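Long-range contact in amidohydrolase 3 domain-containing protein (Pyrococcus horikoshii, PDB 3IGH), which is of unknown function but probably acts as a metal-dependent amidohydrolase that cleaves carbon-nitrogen bonds other than peptide bonds: residues M390-T399 and A439-V450. Sequence-based numbering, arbitrary orientation. Where two conformers were deposited one is given.
Sequences MKVAELGFST and ALHSYTYGSARV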
ATOM      1  N   MET A 390       8.613   4.416  31.780  1.00 37.94           N
ATOM      2  CA  MET A 390       7.694   5.449  31.295  0.50 39.71           C
ATOM      3  C   MET A 390       8.336   6.839  31.409  1.00 42.02           C
ATOM      4  O   MET A 390       8.020   7.753  30.640  1.00 42.79           O
ATOM      5  CB  MET A 390       6.392   5.395  32.103  0.50 42.47           C
ATOM      6  CG  MET A 390       5.106   5.658  31.322  0.50 49.40           C
ATOM      7  SD  MET A 390       3.620   5.214  32.271  0.50 37.90           S
ATOM      8  CE  MET A 390       3.916   6.130  33.786  0.50 35.13           C
ATOM      9  N   LYS A 391       9.240   6.983  32.375  1.00 42.83           N
ATOM     10  CA  LYS A 391       9.972   8.225  32.605  1.00 47.09           C
ATOM     11  C   LYS A 391      11.024   8.496  31.525  1.00 48.88           C
ATOM     12  O   LYS A 391      11.338   9.650  31.240  1.00 51.94           O
ATOM     13  CB  LYS A 391      10.647   8.175  33.980  1.00 45.72           C
ATOM     14  CG  LYS A 391      10.809   9.520  34.669  1.00 69.51           C
ATOM     15  CD  LYS A 391      10.815   9.359  36.191  1.00 84.41           C
ATOM     16  CE  LYS A 391       9.402   9.150  36.736  1.00 93.22           C
ATOM     17  NZ  LYS A 391       9.391   8.641  38.135  1.00 87.45           N
ATOM     18  N   VAL A 392      11.567   7.437  30.928  1.00 40.18           N
ATOM     19  CA  VAL A 392      12.669   7.582  29.968  1.00 39.23           C
ATOM     20  C   VAL A 392      12.297   7.300  28.501  1.00 42.00           C
ATOM     21  O   VAL A 392      13.067   7.625  27.599  1.00 37.75           O
ATOM     22  CB  VAL A 392      13.942   6.782  30.387  1.00 39.41           C
ATOM     23  CG1 VAL A 392      14.508   7.322  31.710  1.00 41.69           C
ATOM     24  CG2 VAL A 392      13.667   5.278  30.475  1.00 34.56           C
ATOM     25  N   ALA A 393      11.126   6.711  28.261  1.00 39.44           N
ATOM     26  CA  ALA A 393      10.721   6.368  26.892  1.00 38.60           C
ATOM     27  C   ALA A 393       9.217   6.409  26.680  1.00 38.27           C
ATOM     28  O   ALA A 393       8.439   6.273  27.631  1.00 34.13           O
ATOM     29  CB  ALA A 393      11.259   4.992  26.509  1.00 35.55           C
ATOM     30  N   GLU A 394       8.816   6.595  25.423  1.00 34.12           N
ATOM     31  CA  GLU A 394       7.445   6.319  25.024  1.00 37.19           C
ATOM     32  C   GLU A 394       7.188   4.830  25.249  1.00 38.16           C
ATOM     33  O   GLU A 394       7.980   3.980  24.838  1.00 35.21           O
ATOM     34  CB  GLU A 394       7.225   6.678  23.559  1.00 41.60           C
ATOM     35  CG  GLU A 394       5.768   6.743  23.178  1.00 54.14           C
ATOM     36  CD  GLU A 394       5.144   8.098  23.473  1.00 63.86           C
ATOM     37  OE1 GLU A 394       4.148   8.145  24.233  1.00 56.76           O
ATOM     38  OE2 GLU A 394       5.646   9.110  22.940  1.00 65.31           O
ATOM     39  N   LEU A 395       6.102   4.531  25.948  1.00 35.07           N
ATOM     40  CA  LEU A 395       5.820   3.176  26.385  1.00 33.69           C
ATOM     41  C   LEU A 395       4.452   2.758  25.864  1.00 32.99           C
ATOM     42  O   LEU A 395       3.471   3.477  26.044  1.00 33.51           O
ATOM     43  CB  LEU A 395       5.846   3.129  27.914  1.00 36.36           C
ATOM     44  CG  LEU A 395       5.846   1.806  28.674  1.00 40.32           C
ATOM     45  CD1 LEU A 395       7.189   1.117  28.552  1.00 43.13           C
ATOM     46  CD2 LEU A 395       5.551   2.079  30.139  1.00 50.04           C
ATOM     47  N   GLY A 396       4.392   1.599  25.213  1.00 28.41           N
ATOM     48  CA  GLY A 396       3.127   1.056  24.734  1.00 31.20           C
ATOM     49  C   GLY A 396       2.820  -0.245  25.445  1.00 27.98           C
ATOM     50  O   GLY A 396       3.736  -0.961  25.846  1.00 33.89           O
ATOM     51  N   PHE A 397       1.533  -0.548  25.611  1.00 28.40           N
ATOM     52  CA  PHE A 397       1.132  -1.805  26.241  1.00 27.55           C
ATOM     53  C   PHE A 397       0.703  -2.805  25.179  1.00 28.34           C
ATOM     54  O   PHE A 397       0.159  -2.443  24.128  1.00 28.40           O
ATOM     55  CB  PHE A 397      -0.028  -1.593  27.228  1.00 33.19           C
ATOM     56  CG  PHE A 397       0.384  -1.043  28.580  1.00 32.19           C
ATOM     57  CD1 PHE A 397       1.709  -0.719  28.867  1.00 28.48           C
ATOM     58  CD2 PHE A 397      -0.582  -0.825  29.561  1.00 35.06           C
ATOM     59  CE1 PHE A 397       2.072  -0.206  30.108  1.00 31.66           C
ATOM     60  CE2 PHE A 397      -0.236  -0.309  30.798  1.00 28.60           C
ATOM     61  CZ  PHE A 397       1.102   0.003  31.073  1.00 34.82           C
ATOM     62  N   SER A 398       0.919  -4.073  25.487  1.00 29.40           N
ATOM     63  CA  SER A 398       0.576  -5.146  24.589  1.00 30.84           C
ATOM     64  C   SER A 398       0.383  -6.433  25.380  1.00 28.63           C
ATOM     65  O   SER A 398       0.679  -6.485  26.568  1.00 28.06           O
ATOM     66  CB  SER A 398       1.692  -5.334  23.560  1.00 32.72           C
ATOM     67  OG  SER A 398       2.963  -5.447  24.170  1.00 34.62           O
ATOM     68  N   THR A 399      -0.098  -7.469  24.702  1.00 32.41           N
ATOM     69  CA  THR A 399      -0.378  -8.737  25.344  1.00 28.60           C
ATOM     70  C   THR A 399       0.523  -9.854  24.847  1.00 35.11           C
ATOM     71  O   THR A 399       0.621 -10.887  25.504  1.00 32.57           O
ATOM     72  CB  THR A 399      -1.843  -9.183  25.116  1.00 29.23           C
ATOM     73  OG1 THR A 399      -2.134  -9.189  23.712  1.00 31.66           O
ATOM     74  CG2 THR A 399      -2.814  -8.251  25.837  1.00 29.23           C
ATOM     75  N   ALA A 439      -1.955   3.893  32.724  1.00 34.51           N
ATOM     76  CA  ALA A 439      -2.169   2.602  32.072  1.00 35.88           C
ATOM     77  C   ALA A 439      -3.003   2.740  30.797  1.00 34.16           C
ATOM     78  O   ALA A 439      -2.654   2.160  29.757  1.00 34.26           O
ATOM     79  CB  ALA A 439      -2.802   1.591  33.043  1.00 29.23           C
ATOM     80  N   LEU A 440      -4.092   3.516  30.868  1.00 30.76           N
ATOM     81  CA  LEU A 440      -4.944   3.743  29.699  1.00 34.02           C
ATOM     82  C   LEU A 440      -4.242   4.560  28.621  1.00 33.76           C
ATOM     83  O   LEU A 440      -4.402   4.283  27.436  1.00 31.13           O
ATOM     84  CB  LEU A 440      -6.297   4.366  30.090  1.00 32.16           C
ATOM     85  CG  LEU A 440      -7.151   3.474  31.005  1.00 36.03           C
ATOM     86  CD1 LEU A 440      -8.489   4.143  31.322  1.00 35.32           C
ATOM     87  CD2 LEU A 440      -7.376   2.061  30.431  1.00 33.02           C
ATOM     88  N   HIS A 441      -3.451   5.544  29.039  1.00 31.05           N
ATOM     89  CA  HIS A 441      -2.617   6.305  28.112  1.00 31.50           C
ATOM     90  C   HIS A 441      -1.632   5.399  27.361  1.00 28.68           C
ATOM     91  O   HIS A 441      -1.480   5.525  26.143  1.00 31.51           O
ATOM     92  CB  HIS A 441      -1.855   7.410  28.854  1.00 27.58           C
ATOM     93  CG  HIS A 441      -0.843   8.122  28.008  1.00 32.65           C
ATOM     94  ND1 HIS A 441      -1.179   9.156  27.157  1.00 34.64           N
ATOM     95  CD2 HIS A 441       0.496   7.956  27.888  1.00 40.26           C
ATOM     96  CE1 HIS A 441      -0.091   9.594  26.549  1.00 38.84           C
ATOM     97  NE2 HIS A 441       0.938   8.882  26.974  1.00 38.85           N
ATOM     98  N   SER A 442      -0.973   4.493  28.091  1.00 28.66           N
ATOM     99  CA  SER A 442       0.010   3.581  27.501  1.00 31.17           C
ATOM    100  C   SER A 442      -0.626   2.603  26.524  1.00 32.82           C
ATOM    101  O   SER A 442      -0.021   2.248  25.513  1.00 32.35           O
ATOM    102  CB  SER A 442       0.775   2.822  28.588  1.00 31.85           C
ATOM    103  OG  SER A 442       1.534   3.708  29.391  1.00 37.52           O
ATOM    104  N   TYR A 443      -1.867   2.216  26.814  1.00 28.64           N
ATOM    105  CA  TYR A 443      -2.608   1.256  26.011  1.00 32.05           C
ATOM    106  C   TYR A 443      -3.377   1.902  24.841  1.00 30.44           C
ATOM    107  O   TYR A 443      -4.089   1.222  24.098  1.00 29.63           O
ATOM    108  CB  TYR A 443      -3.584   0.517  26.915  1.00 28.80           C
ATOM    109  CG  TYR A 443      -3.678  -0.976  26.692  1.00 32.46           C
ATOM    110  CD1 TYR A 443      -3.986  -1.822  27.751  1.00 29.97           C
ATOM    111  CD2 TYR A 443      -3.472  -1.546  25.433  1.00 24.65           C
ATOM    112  CE1 TYR A 443      -4.090  -3.193  27.573  1.00 27.50           C
ATOM    113  CE2 TYR A 443      -3.567  -2.928  25.243  1.00 24.59           C
ATOM    114  CZ  TYR A 443      -3.879  -3.749  26.324  1.00 32.91           C
ATOM    115  OH  TYR A 443      -3.989  -5.121  26.166  1.00 29.81           O
ATOM    116  N   THR A 444      -3.264   3.216  24.691  1.00 30.06           N
ATOM    117  CA  THR A 444      -3.932   3.900  23.586  1.00 31.16           C
ATOM    118  C   THR A 444      -2.907   4.719  22.801  1.00 31.22           C
ATOM    119  O   THR A 444      -2.332   4.228  21.815  1.00 30.67           O
ATOM    120  CB  THR A 444      -5.143   4.761  24.072  1.00 32.67           C
ATOM    121  OG1 THR A 444      -4.700   5.689  25.072  1.00 32.76           O
ATOM    122  CG2 THR A 444      -6.251   3.880  24.660  1.00 29.40           C
ATOM    123  N   TYR A 445      -2.647   5.947  23.250  1.00 31.29           N
ATOM    124  CA  TYR A 445      -1.685   6.819  22.576  1.00 32.26           C
ATOM    125  C   TYR A 445      -0.249   6.295  22.671  1.00 29.29           C
ATOM    126  O   TYR A 445       0.511   6.419  21.715  1.00 29.10           O
ATOM    127  CB  TYR A 445      -1.784   8.248  23.112  1.00 31.66           C
ATOM    128  CG  TYR A 445      -0.934   9.282  22.399  1.00 40.04           C
ATOM    129  CD1 TYR A 445      -1.247   9.711  21.109  1.00 38.00           C
ATOM    130  CD2 TYR A 445       0.167   9.857  23.039  1.00 42.39           C
ATOM    131  CE1 TYR A 445      -0.468  10.675  20.466  1.00 40.43           C
ATOM    132  CE2 TYR A 445       0.949  10.820  22.411  1.00 42.41           C
ATOM    133  CZ  TYR A 445       0.624  11.228  21.129  1.00 37.04           C
ATOM    134  OH  TYR A 445       1.399  12.177  20.511  1.00 48.51           O
ATOM    135  N   GLY A 446       0.098   5.690  23.809  1.00 27.62           N
ATOM    136  CA  GLY A 446       1.439   5.139  24.024  1.00 27.44           C
ATOM    137  C   GLY A 446       1.745   4.068  22.988  1.00 31.75           C
ATOM    138  O   GLY A 446       2.752   4.148  22.283  1.00 29.91           O
ATOM    139  N   SER A 447       0.833   3.107  22.859  1.00 27.02           N
ATOM    140  CA  SER A 447       0.942   2.039  21.858  1.00 27.61           C
ATOM    141  C   SER A 447       0.981   2.536  20.411  1.00 29.13           C
ATOM    142  O   SER A 447       1.745   2.021  19.588  1.00 28.01           O
ATOM    143  CB  SER A 447      -0.209   1.069  22.029  1.00 27.67           C
ATOM    144  OG  SER A 447       0.061   0.139  23.058  1.00 33.20           O
ATOM    145  N   ALA A 448       0.165   3.538  20.108  1.00 29.62           N
ATOM    146  CA  ALA A 448       0.158   4.141  18.775  1.00 31.14           C
ATOM    147  C   ALA A 448       1.496   4.796  18.434  1.00 28.43           C
ATOM    148  O   ALA A 448       2.042   4.581  17.352  1.00 28.04           O
ATOM    149  CB  ALA A 448      -0.962   5.146  18.671  1.00 28.10           C
ATOM    150  N   ARG A 449       2.016   5.593  19.362  1.00 27.23           N
ATOM    151  CA  ARG A 449       3.305   6.246  19.167  1.00 30.20           C
ATOM    152  C   ARG A 449       4.436   5.243  19.005  1.00 29.92           C
ATOM    153  O   ARG A 449       5.290   5.415  18.133  1.00 29.33           O
ATOM    154  CB  ARG A 449       3.609   7.197  20.325  1.00 30.34           C
ATOM    155  CG  ARG A 449       2.749   8.456  20.321  1.00 41.99           C
ATOM    156  CD  ARG A 449       3.271   9.484  19.328  1.00 38.53           C
ATOM    157  NE  ARG A 449       4.420  10.189  19.896  1.00 62.92           N
ATOM    158  CZ  ARG A 449       5.128  11.122  19.266  1.00 71.94           C
ATOM    159  NH1 ARG A 449       4.818  11.481  18.025  1.00 62.50           N
ATOM    160  NH2 ARG A 449       6.154  11.698  19.882  1.00 63.83           N
ATOM    161  N   VAL A 450       4.430   4.198  19.835  1.00 26.83           N
ATOM    162  CA  VAL A 450       5.420   3.104  19.738  1.00 27.81           C
ATOM    163  C   VAL A 450       5.371   2.415  18.349  1.00 28.17           C
ATOM    164  O   VAL A 450       6.402   1.995  17.804  1.00 25.61           O
ATOM    165  CB  VAL A 450       5.239   2.112  20.940  1.00 29.45           C
ATOM    166  CG1 VAL A 450       5.979   0.794  20.739  1.00 36.18           C
ATOM    167  CG2 VAL A 450       5.709   2.784  22.231  1.00 38.38           C
TER
HETATM  168  O   HOH W   1       3.022   5.486  28.156  1.00 58.32           O
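The backbone N of Phe397 is shared by two acceptors of the helix: it donates to Ser442 O at 3.2 Å, meeting that carbonyl from above its plane, and more weakly to Ser447 OG at 3.0 Å. Ser442 O lies at the start of a wider pi-type turn, 442-446, and the Ser447 hydroxyl is also bonded to Phe64 O. At the crossing the backbones are in direct contact, Gly396 CA lying 3.7 Å from Ser447 CA; a side chain at Gly396 would run into the helix. With CG anti to its carbonyl carbon (chi1 -80°), Phe397 lays its ring along the helix, where Ser442 CB sits over the ring, 3.6 Å from its centroid, in a CH-pi contact. Phe397 CB in turn covers a face of Tyr443, and the two rings meet in an offset edge-to-face pair, planes 72° apart. Replacing Phe397 by an alanine would keep CB on Tyr443 but is likely to leave a gap beside Ser442 CB and Ala439 CB and remove the edge that meets the Tyr443 ring. A water bridges Leu395 O and Ser442 OG, a hydroxyl also hydrogen-bonded to Asp438 O, while Glu394 OE2 reaches the guanidinium edge of Arg449 in a long, weak salt bridge (NE 3.5 Å away). Helix 436-450 thus packs across strand 395-397, which pairs in parallel with strand 357-360 in the TIM-barrel-type amidohydrolase fold; strand 58-68 adjoins both segments, and helix 408-417 touches Phe397 and Tyr443.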